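Long-range contacts in mosquitocidal toxin (Bacillus sphaericus, PDB 2CB4), which probably transfers ADP-ribose from NAD+ to target proteins through this N-terminal catalytic domain, one part of a larger toxin that kills mosquitoes: residues R83-N87 with G239-D243; I150-I156 with I192-Y198; V204-I208 with H236-N240. The protein carries 1 engineered substitution. All coordinates share one frame; numbering follows the deposited sequence.

Contact 1 of 3, residues R83-N87 with G239-D243; sequences RRPPN and GNNMD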
loop_
_atom_site.group_PDB
_atom_site.type_symbol
_atom_site.label_atom_id
_atom_site.label_comp_id
_atom_site.label_asym_id
_atom_site.label_seq_id
_atom_site.Cartn_x
_atom_site.Cartn_y
_atom_site.Cartn_z
ATOM N N ARG A 83 6.796 -31.454 -12.554
ATOM C CA ARG A 83 5.344 -31.351 -12.772
ATOM C C ARG A 83 4.994 -30.172 -13.700
ATOM O O ARG A 83 3.892 -30.123 -14.204
ATOM C CB ARG A 83 4.565 -31.241 -11.435
ATOM C CG ARG A 83 4.725 -32.451 -10.459
ATOM C CD ARG A 83 3.686 -33.515 -10.719
ATOM N NE ARG A 83 3.926 -34.799 -10.048
ATOM C CZ ARG A 83 3.189 -35.884 -10.280
ATOM N NH1 ARG A 83 2.169 -35.801 -11.094
ATOM N NH2 ARG A 83 3.454 -37.036 -9.721
ATOM N N ARG A 84 5.949 -29.264 -13.947
ATOM C CA ARG A 84 5.739 -28.105 -14.812
ATOM C C ARG A 84 5.821 -28.459 -16.292
ATOM O O ARG A 84 6.679 -29.223 -16.701
ATOM C CB ARG A 84 6.665 -26.938 -14.429
ATOM C CG ARG A 84 6.427 -26.434 -13.001
ATOM C CD ARG A 84 7.555 -25.477 -12.558
ATOM N NE ARG A 84 8.819 -26.207 -12.418
ATOM C CZ ARG A 84 10.014 -25.641 -12.345
ATOM N NH1 ARG A 84 10.122 -24.319 -12.384
ATOM N NH2 ARG A 84 11.104 -26.402 -12.241
ATOM N N PRO A 85 4.897 -27.912 -17.096
ATOM C CA PRO A 85 4.836 -28.261 -18.521
ATOM C C PRO A 85 5.772 -27.498 -19.435
ATOM O O PRO A 85 6.375 -26.495 -19.034
ATOM C CB PRO A 85 3.377 -27.991 -18.863
ATOM C CG PRO A 85 3.033 -26.779 -17.964
ATOM C CD PRO A 85 3.830 -26.941 -16.716
ATOM N N PRO A 86 5.885 -27.974 -20.682
ATOM C CA PRO A 86 6.781 -27.352 -21.668
ATOM C C PRO A 86 6.614 -25.837 -21.890
ATOM O O PRO A 86 7.607 -25.144 -22.146
ATOM C CB PRO A 86 6.531 -28.151 -22.967
ATOM C CG PRO A 86 5.623 -29.232 -22.646
ATOM C CD PRO A 86 5.152 -29.137 -21.231
ATOM N N ASN A 87 5.381 -25.328 -21.824
ATOM C CA ASN A 87 5.139 -23.881 -22.022
ATOM C C ASN A 87 5.839 -23.039 -20.967
ATOM O O ASN A 87 6.106 -21.864 -21.181
ATOM C CB ASN A 87 3.652 -23.526 -22.128
ATOM C CG ASN A 87 3.080 -23.884 -23.464
ATOM O OD1 ASN A 87 3.793 -24.371 -24.352
ATOM N ND2 ASN A 87 1.800 -23.632 -23.638
ATOM N N GLY A 239 0.609 -27.427 -24.503
ATOM C CA GLY A 239 1.812 -27.362 -23.688
ATOM C C GLY A 239 1.653 -26.827 -22.309
ATOM O O GLY A 239 2.619 -26.440 -21.677
ATOM N N ASN A 240 0.428 -26.843 -21.817
ATOM C CA ASN A 240 0.167 -26.326 -20.492
ATOM C C ASN A 240 -0.423 -27.287 -19.518
ATOM O O ASN A 240 -0.874 -26.853 -18.465
ATOM C CB ASN A 240 -0.768 -25.125 -20.593
ATOM C CG ASN A 240 -0.018 -23.842 -20.562
ATOM O OD1 ASN A 240 0.012 -23.112 -21.561
ATOM N ND2 ASN A 240 0.730 -23.618 -19.464
ATOM N N ASN A 241 -0.454 -28.583 -19.831
ATOM C CA ASN A 241 -1.071 -29.523 -18.889
ATOM C C ASN A 241 -0.324 -29.676 -17.603
ATOM O O ASN A 241 0.846 -30.056 -17.573
ATOM C CB ASN A 241 -1.352 -30.893 -19.518
ATOM C CG ASN A 241 -2.031 -30.779 -20.855
ATOM O OD1 ASN A 241 -2.782 -29.837 -21.111
ATOM N ND2 ASN A 241 -1.716 -31.691 -21.742
HETATM N N MSE A 242 -1.024 -29.426 -16.526
HETATM C CA MSE A 242 -0.424 -29.533 -15.207
HETATM C C MSE A 242 -1.491 -29.900 -14.172
HETATM O O MSE A 242 -2.657 -29.571 -14.335
HETATM C CB MSE A 242 -0.011 -28.102 -14.867
HETATM C CG MSE A 242 1.249 -28.052 -14.061
HETATM SE SE MSE A 242 1.851 -26.323 -13.431
HETATM C CE MSE A 242 2.685 -27.141 -11.904
ATOM N N ASP A 243 -1.075 -30.536 -13.088
ATOM C CA ASP A 243 -1.983 -30.899 -11.995
ATOM C C ASP A 243 -2.573 -29.669 -11.264
ATOM O O ASP A 243 -1.875 -28.669 -11.029
ATOM C CB ASP A 243 -1.234 -31.754 -10.972
ATOM C CG ASP A 243 -0.735 -33.048 -11.552
ATOM O OD1 ASP A 243 -1.343 -33.561 -12.530
ATOM O OD2 ASP A 243 0.240 -33.578 -10.996
HETATM O O HOH W 1 1.592 -31.672 -13.630
#

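Contact 2 of 3, residues I150-I156 with I192-Y198; sequences IIYRYEI and IRSTYEY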
loop_
_atom_site.group_PDB
_atom_site.type_symbol
_atom_site.label_atom_id
_atom_site.label_comp_id
_atom_site.label_asym_id
_atom_site.label_seq_id
_atom_site.Cartn_x
_atom_site.Cartn_y
_atom_site.Cartn_z
ATOM N N ILE A 150 -0.243 -36.057 -13.911
ATOM C CA ILE A 150 0.632 -35.612 -14.985
ATOM C C ILE A 150 2.030 -35.215 -14.513
ATOM O O ILE A 150 2.197 -34.334 -13.665
ATOM C CB ILE A 150 0.013 -34.365 -15.689
ATOM C CG1 ILE A 150 -1.425 -34.679 -16.122
ATOM C CG2 ILE A 150 0.895 -33.894 -16.873
ATOM C CD1 ILE A 150 -2.182 -33.473 -16.677
ATOM N N ILE A 151 3.035 -35.857 -15.101
ATOM C CA ILE A 151 4.416 -35.555 -14.772
ATOM C C ILE A 151 5.231 -35.581 -16.065
ATOM O O ILE A 151 4.887 -36.281 -17.043
ATOM C CB ILE A 151 4.982 -36.515 -13.672
ATOM C CG1 ILE A 151 6.291 -35.947 -13.095
ATOM C CG2 ILE A 151 5.156 -37.946 -14.214
ATOM C CD1 ILE A 151 6.740 -36.606 -11.835
ATOM N N TYR A 152 6.298 -34.796 -16.080
ATOM C CA TYR A 152 7.181 -34.709 -17.244
ATOM C C TYR A 152 8.578 -35.227 -16.895
ATOM O O TYR A 152 9.061 -35.047 -15.782
ATOM C CB TYR A 152 7.285 -33.236 -17.698
ATOM C CG TYR A 152 5.947 -32.670 -18.155
ATOM C CD1 TYR A 152 5.552 -32.754 -19.502
ATOM C CD2 TYR A 152 5.042 -32.116 -17.228
ATOM C CE1 TYR A 152 4.317 -32.298 -19.909
ATOM C CE2 TYR A 152 3.780 -31.668 -17.639
ATOM C CZ TYR A 152 3.429 -31.765 -18.980
ATOM O OH TYR A 152 2.204 -31.296 -19.433
ATOM N N ARG A 153 9.226 -35.861 -17.865
ATOM C CA ARG A 153 10.596 -36.319 -17.698
ATOM C C ARG A 153 11.396 -35.597 -18.779
ATOM O O ARG A 153 11.344 -35.959 -19.951
ATOM C CB ARG A 153 10.708 -37.835 -17.884
ATOM C CG ARG A 153 12.031 -38.417 -17.282
ATOM C CD ARG A 153 12.173 -39.864 -17.740
ATOM N NE ARG A 153 12.763 -39.874 -19.052
ATOM C CZ ARG A 153 13.398 -40.899 -19.582
ATOM N NH1 ARG A 153 13.501 -42.031 -18.918
ATOM N NH2 ARG A 153 13.922 -40.779 -20.788
ATOM N N TYR A 154 12.092 -34.543 -18.380
ATOM C CA TYR A 154 12.884 -33.744 -19.297
ATOM C C TYR A 154 14.247 -34.363 -19.547
ATOM O O TYR A 154 14.872 -34.900 -18.612
ATOM C CB TYR A 154 13.043 -32.296 -18.760
ATOM C CG TYR A 154 11.737 -31.515 -18.781
ATOM C CD1 TYR A 154 11.382 -30.757 -19.898
ATOM C CD2 TYR A 154 10.832 -31.558 -17.686
ATOM C CE1 TYR A 154 10.184 -30.053 -19.947
ATOM C CE2 TYR A 154 9.611 -30.839 -17.729
ATOM C CZ TYR A 154 9.310 -30.106 -18.872
ATOM O OH TYR A 154 8.148 -29.426 -18.958
ATOM N N GLU A 155 14.695 -34.247 -20.807
ATOM C CA GLU A 155 15.990 -34.737 -21.290
ATOM C C GLU A 155 16.912 -33.539 -21.486
ATOM O O GLU A 155 16.607 -32.601 -22.223
ATOM C CB GLU A 155 15.825 -35.497 -22.608
ATOM C CG GLU A 155 17.132 -35.990 -23.211
ATOM C CD GLU A 155 16.956 -36.417 -24.647
ATOM O OE1 GLU A 155 16.282 -35.696 -25.417
ATOM O OE2 GLU A 155 17.436 -37.510 -25.000
ATOM N N ILE A 156 18.044 -33.585 -20.803
ATOM C CA ILE A 156 19.001 -32.483 -20.800
ATOM C C ILE A 156 20.439 -32.889 -21.202
ATOM O O ILE A 156 20.911 -33.987 -20.866
ATOM C CB ILE A 156 19.051 -31.932 -19.320
ATOM C CG1 ILE A 156 17.649 -31.494 -18.867
ATOM C CG2 ILE A 156 20.119 -30.844 -19.133
ATOM C CD1 ILE A 156 17.398 -31.640 -17.399
ATOM N N ILE A 192 17.774 -28.179 -22.909
ATOM C CA ILE A 192 16.699 -29.145 -22.704
ATOM C C ILE A 192 16.220 -29.552 -24.076
ATOM O O ILE A 192 15.650 -28.751 -24.824
ATOM C CB ILE A 192 15.549 -28.567 -21.812
ATOM C CG1 ILE A 192 16.146 -27.773 -20.630
ATOM C CG2 ILE A 192 14.623 -29.684 -21.340
ATOM C CD1 ILE A 192 15.106 -27.089 -19.733
ATOM N N ARG A 193 16.521 -30.795 -24.431
ATOM C CA ARG A 193 16.203 -31.288 -25.752
ATOM C C ARG A 193 14.771 -31.726 -25.988
ATOM O O ARG A 193 14.214 -31.520 -27.059
ATOM C CB ARG A 193 17.157 -32.437 -26.151
ATOM C CG ARG A 193 16.931 -32.834 -27.636
ATOM C CD ARG A 193 18.079 -33.617 -28.199
ATOM N NE ARG A 193 18.043 -34.989 -27.722
ATOM C CZ ARG A 193 18.914 -35.926 -28.063
ATOM N NH1 ARG A 193 19.884 -35.644 -28.901
ATOM N NH2 ARG A 193 18.809 -37.151 -27.567
ATOM N N SER A 194 14.191 -32.394 -25.001
ATOM C CA SER A 194 12.844 -32.898 -25.164
ATOM C C SER A 194 12.248 -33.228 -23.812
ATOM O O SER A 194 12.894 -33.101 -22.774
ATOM C CB SER A 194 12.910 -34.197 -26.004
ATOM O OG SER A 194 13.612 -35.248 -25.307
ATOM N N THR A 195 11.021 -33.713 -23.836
ATOM C CA THR A 195 10.386 -34.175 -22.612
ATOM C C THR A 195 9.298 -35.184 -22.942
ATOM O O THR A 195 8.689 -35.131 -24.007
ATOM C CB THR A 195 9.846 -33.022 -21.695
ATOM O OG1 THR A 195 9.562 -33.559 -20.394
ATOM C CG2 THR A 195 8.568 -32.394 -22.261
ATOM N N TYR A 196 9.078 -36.118 -22.032
ATOM C CA TYR A 196 8.006 -37.084 -22.165
ATOM C C TYR A 196 6.903 -36.556 -21.260
ATOM O O TYR A 196 7.157 -36.237 -20.098
ATOM C CB TYR A 196 8.379 -38.424 -21.545
ATOM C CG TYR A 196 9.311 -39.246 -22.354
ATOM C CD1 TYR A 196 9.518 -38.981 -23.697
ATOM C CD2 TYR A 196 9.995 -40.296 -21.777
ATOM C CE1 TYR A 196 10.402 -39.740 -24.449
ATOM C CE2 TYR A 196 10.854 -41.081 -22.520
ATOM C CZ TYR A 196 11.057 -40.798 -23.857
ATOM O OH TYR A 196 11.933 -41.571 -24.575
ATOM N N GLU A 197 5.678 -36.523 -21.768
ATOM C CA GLU A 197 4.535 -36.134 -20.957
ATOM C C GLU A 197 3.827 -37.433 -20.557
ATOM O O GLU A 197 3.336 -38.172 -21.407
ATOM C CB GLU A 197 3.573 -35.258 -21.754
ATOM C CG GLU A 197 2.317 -34.926 -21.004
ATOM C CD GLU A 197 1.469 -33.892 -21.712
ATOM O OE1 GLU A 197 1.927 -33.291 -22.706
ATOM O OE2 GLU A 197 0.334 -33.681 -21.267
ATOM N N TYR A 198 3.772 -37.710 -19.255
ATOM C CA TYR A 198 3.092 -38.927 -18.747
ATOM C C TYR A 198 1.791 -38.542 -18.077
ATOM O O TYR A 198 1.744 -37.546 -17.348
ATOM C CB TYR A 198 3.927 -39.590 -17.638
ATOM C CG TYR A 198 5.226 -40.220 -18.083
ATOM C CD1 TYR A 198 5.259 -41.537 -18.514
ATOM C CD2 TYR A 198 6.438 -39.517 -18.017
ATOM C CE1 TYR A 198 6.460 -42.146 -18.921
ATOM C CE2 TYR A 198 7.652 -40.129 -18.398
ATOM C CZ TYR A 198 7.651 -41.446 -18.838
ATOM O OH TYR A 198 8.831 -42.077 -19.221
HETATM O O HOH W 2 14.067 -42.293 -23.055
HETATM O O HOH W 3 11.075 -43.275 -17.346
#

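Contact 3 of 3, residues V204-I208 with H236-N240; sequences VRIWI and HSEGN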
loop_
_atom_site.group_PDB
_atom_site.type_symbol
_atom_site.label_atom_id
_atom_site.label_comp_id
_atom_site.label_asym_id
_atom_site.label_seq_id
_atom_site.Cartn_x
_atom_site.Cartn_y
_atom_site.Cartn_z
ATOM N N VAL A 204 1.960 -40.049 -23.174
ATOM C CA VAL A 204 0.875 -39.625 -24.050
ATOM C C VAL A 204 1.411 -38.665 -25.117
ATOM O O VAL A 204 0.769 -38.438 -26.135
ATOM C CB VAL A 204 -0.317 -38.998 -23.246
ATOM C CG1 VAL A 204 -0.880 -40.002 -22.231
ATOM C CG2 VAL A 204 0.110 -37.726 -22.565
ATOM N N ARG A 205 2.626 -38.154 -24.910
ATOM C CA ARG A 205 3.208 -37.244 -25.873
ATOM C C ARG A 205 4.685 -37.049 -25.657
ATOM O O ARG A 205 5.164 -37.073 -24.523
ATOM C CB ARG A 205 2.511 -35.895 -25.762
ATOM C CG ARG A 205 3.013 -34.836 -26.698
ATOM C CD ARG A 205 1.935 -33.782 -26.843
ATOM N NE ARG A 205 0.908 -34.192 -27.793
ATOM C CZ ARG A 205 -0.398 -33.947 -27.657
ATOM N NH1 ARG A 205 -0.850 -33.304 -26.589
ATOM N NH2 ARG A 205 -1.254 -34.371 -28.581
ATOM N N ILE A 206 5.392 -36.816 -26.763
ATOM C CA ILE A 206 6.822 -36.540 -26.749
ATOM C C ILE A 206 6.980 -35.144 -27.332
ATOM O O ILE A 206 6.509 -34.877 -28.428
ATOM C CB ILE A 206 7.629 -37.550 -27.603
ATOM C CG1 ILE A 206 7.468 -38.957 -27.016
ATOM C CG2 ILE A 206 9.132 -37.151 -27.637
ATOM C CD1 ILE A 206 7.849 -40.066 -27.967
ATOM N N TRP A 207 7.594 -34.256 -26.559
ATOM C CA TRP A 207 7.815 -32.872 -26.947
ATOM C C TRP A 207 9.276 -32.674 -27.315
ATOM O O TRP A 207 10.167 -33.078 -26.568
ATOM C CB TRP A 207 7.535 -31.952 -25.759
ATOM C CG TRP A 207 6.090 -31.871 -25.380
ATOM C CD1 TRP A 207 5.416 -32.641 -24.437
ATOM C CD2 TRP A 207 5.144 -30.929 -25.881
ATOM N NE1 TRP A 207 4.105 -32.244 -24.370
ATOM C CE2 TRP A 207 3.907 -31.201 -25.245
ATOM C CE3 TRP A 207 5.209 -29.907 -26.846
ATOM C CZ2 TRP A 207 2.750 -30.465 -25.528
ATOM C CZ3 TRP A 207 4.053 -29.186 -27.123
ATOM C CH2 TRP A 207 2.840 -29.457 -26.443
ATOM N N ILE A 208 9.503 -32.022 -28.453
ATOM C CA ILE A 208 10.841 -31.705 -28.922
ATOM C C ILE A 208 11.033 -30.196 -28.783
ATOM O O ILE A 208 10.151 -29.432 -29.153
ATOM C CB ILE A 208 11.021 -32.069 -30.410
ATOM C CG1 ILE A 208 10.595 -33.531 -30.682
ATOM C CG2 ILE A 208 12.455 -31.832 -30.847
ATOM C CD1 ILE A 208 11.419 -34.515 -29.956
ATOM N N HIS A 236 2.220 -23.119 -26.878
ATOM C CA HIS A 236 1.653 -24.186 -27.660
ATOM C C HIS A 236 0.321 -24.567 -27.014
ATOM O O HIS A 236 0.218 -24.637 -25.771
ATOM C CB HIS A 236 2.579 -25.374 -27.640
ATOM C CG HIS A 236 2.283 -26.335 -28.721
ATOM N ND1 HIS A 236 1.166 -27.146 -28.701
ATOM C CD2 HIS A 236 2.891 -26.547 -29.908
ATOM C CE1 HIS A 236 1.125 -27.852 -29.813
ATOM N NE2 HIS A 236 2.162 -27.508 -30.562
ATOM N N SER A 237 -0.699 -24.809 -27.833
ATOM C CA SER A 237 -2.016 -25.155 -27.276
ATOM C C SER A 237 -2.060 -26.362 -26.353
ATOM O O SER A 237 -2.918 -26.437 -25.448
ATOM C CB SER A 237 -3.125 -25.236 -28.334
ATOM O OG SER A 237 -2.986 -26.393 -29.131
ATOM N N GLU A 238 -1.181 -27.323 -26.537
ATOM C CA GLU A 238 -1.292 -28.454 -25.615
ATOM C C GLU A 238 -0.144 -28.524 -24.602
ATOM O O GLU A 238 0.068 -29.562 -23.961
ATOM C CB GLU A 238 -1.353 -29.738 -26.452
ATOM C CG GLU A 238 -2.761 -30.032 -27.031
ATOM C CD GLU A 238 -2.725 -30.602 -28.466
ATOM O OE1 GLU A 238 -1.640 -30.567 -29.144
ATOM O OE2 GLU A 238 -3.802 -31.099 -28.899
ATOM N N GLY A 239 0.609 -27.427 -24.503
ATOM C CA GLY A 239 1.812 -27.362 -23.688
ATOM C C GLY A 239 1.653 -26.827 -22.309
ATOM O O GLY A 239 2.619 -26.440 -21.677
ATOM N N ASN A 240 0.428 -26.843 -21.817
ATOM C CA ASN A 240 0.167 -26.326 -20.492
ATOM C C ASN A 240 -0.423 -27.287 -19.518
ATOM O O ASN A 240 -0.874 -26.853 -18.465
ATOM C CB ASN A 240 -0.768 -25.125 -20.593
ATOM C CG ASN A 240 -0.018 -23.842 -20.562
ATOM O OD1 ASN A 240 0.012 -23.112 -21.561
ATOM N ND2 ASN A 240 0.730 -23.618 -19.464
HETATM O O HOH W 4 -0.136 -32.461 -24.339
#

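Contact 1 of 3, residues R83-N87 with G239-D243
Arg83 and Asp243 carry the one charged pair between these segments. A bend in the Arg83 chain (chi2 -89°) brings NH1 to 2.9 Å from Asp243 OD2, but the hydrogen bond in this salt bridge is weak (126°), with guanidinium and carboxylate planes turned 44° apart. Arg83 is also held by Asn148 O and Asp258, while Asp243 OD1 takes the backbone N-H of Ile150. A water beside the pair accepts from Asp243 N and donates to Arg83 O.

Among the other polar bonds, Asn87 N at the start of helix 86-92 gives its hydrogen to Gly239 O at 3.0 Å. Asn87 ND2 reaches Asn240 OD1 at 2.8 Å from above that carbonyl plane, and donates to His236 O as well; the two amides stand almost perpendicular. OD1 accepts from Trp232 NE1.

The ring of Pro85, the helix N-cap residue, lies against backbone, CB 3.3 Å from Gly239 O. Its apolar partner is selenomethionine Met242, CD to CG 3.9 Å.

Proline suits these first helix positions, where no backbone N-H is needed, and Asn87 does the donating; at the other end the tie is a bent salt bridge and a water.

Contact 2 of 3, residues I150-I156 with I192-Y198
Strands 150-156 and 192-198 run antiparallel as neighbours in the main mixed sheet of this domain of the ADP-ribosyl clan, and Ile151 with Tyr198 and Arg153 with Tyr196 are hydrogen-bonded pairs. Tyr198 N reaches Ile151 O at 2.9 Å, Arg153 N reaches Tyr196 O at 3.1 Å, and each pair has the reciprocal bond.

Glu155 is the charged centre of the pairing. Its extended chain, CG anti to the backbone N (chi1 178°), carries the carboxylate out to Arg193 and Ser194. Arg193 grips it side-on, NE to OE1 at 3.0 Å and NH2 to OE2 at 2.9 Å. Ser194 OG gives its proton to the same OE1 at 2.7 Å, from the opposite side of the carboxylate plane. Arg77 also holds OE2. Arg153 lays its guanidinium along the Tyr196 ring, the planes 20° apart and NH2 3.5 Å from CE2; a water, weakly bound by NH2, donates to Tyr196 OH, which also bonds to Ser222 O.

The other face mixes Tyr152 and Tyr154 with Thr195, Glu197 and isoleucines. Thr195 sets OG1 over the centre of the Tyr154 ring, and its CB makes a CH-pi contact 3.7 Å from the centroid; OG1 also bonds weakly to Arg153 O. Glu197 runs alongside Tyr152, with CG 3.5 Å from CE1. Its carboxylate goes on to His199 and Trp207, while the hydroxyls of Tyr152 and Tyr154 bond Asn241 O and Arg84 O.

Buried carboxylates are thus each met by several donors, which probably favours their ionised form.

Contact 3 of 3, residues V204-I208 with H236-N240
Trp207 turns the edge of its six-membered ring onto a face of His236 in a T-shaped pair, centroids 5.0 Å apart and planes at 88°. CZ3 and CH2 do the touching, CZ3 3.7 Å from His236 CG. At the Trp207 rim, CZ2 comes 3.2 Å from Glu238 O, while one indole face carries the Arg205 CD methylene. CH2 of the indole approaches Gly239 N at 3.6 Å, fitting the slim glycine that ends the turn.

The edge of His236 is used too. ND1 accepts the backbone N-H of Glu238 at 3.2 Å in the ring plane, a nearly straight bond (175°). Chi1 of -163°, with CG anti to the backbone N, swings this edge to face the N-H within its own type I beta turn, His236 to Gly239, which Gly239 N closes on His236 O.

Glu238 OE1 lies over one face of the Arg205 guanidinium, and the pair forms a long salt bridge, NH1 to OE1 3.8 Å, in which no N-H points at the oxygen. A water at the guanidinium edge links NH1 to Glu238 O. Arg205 NE turns instead to Ser228 OG, and Trp207 NE1 to Glu197 OE1. Arg205 itself belongs to a classic beta bulge, in which it and Val204 both face Glu197.

No direct hydrogen bond crosses between the segments, so the turn meets the strand by aromatic packing, loose electrostatics and a water. The bond to ND1 suggests that this nitrogen bears no proton.

How the contacts relate
Contacts 1 and 3 share Gly239 and Asn240, and their centres lie about 8 Å apart: one loop leans on the tryptophan-bearing strand first and the start of helix 86-92 next. Pro86 packs on Trp207. Contact 2, its centre about 10 Å from those of both others, supplies the sheet beneath, and two of its tyrosine hydroxyls end on the backbone of contact 1. Strand 192-199 pairs directly with strand 202-208, Glu197 N meeting Arg205 O at 2.9 Å. The Glu197 side chain connects all three, through Trp207 and Asn241. Together the contacts build sheet and loop framework of what is probably the ADP-ribosyltransferase domain; the engineered substitution lies in none of their segments.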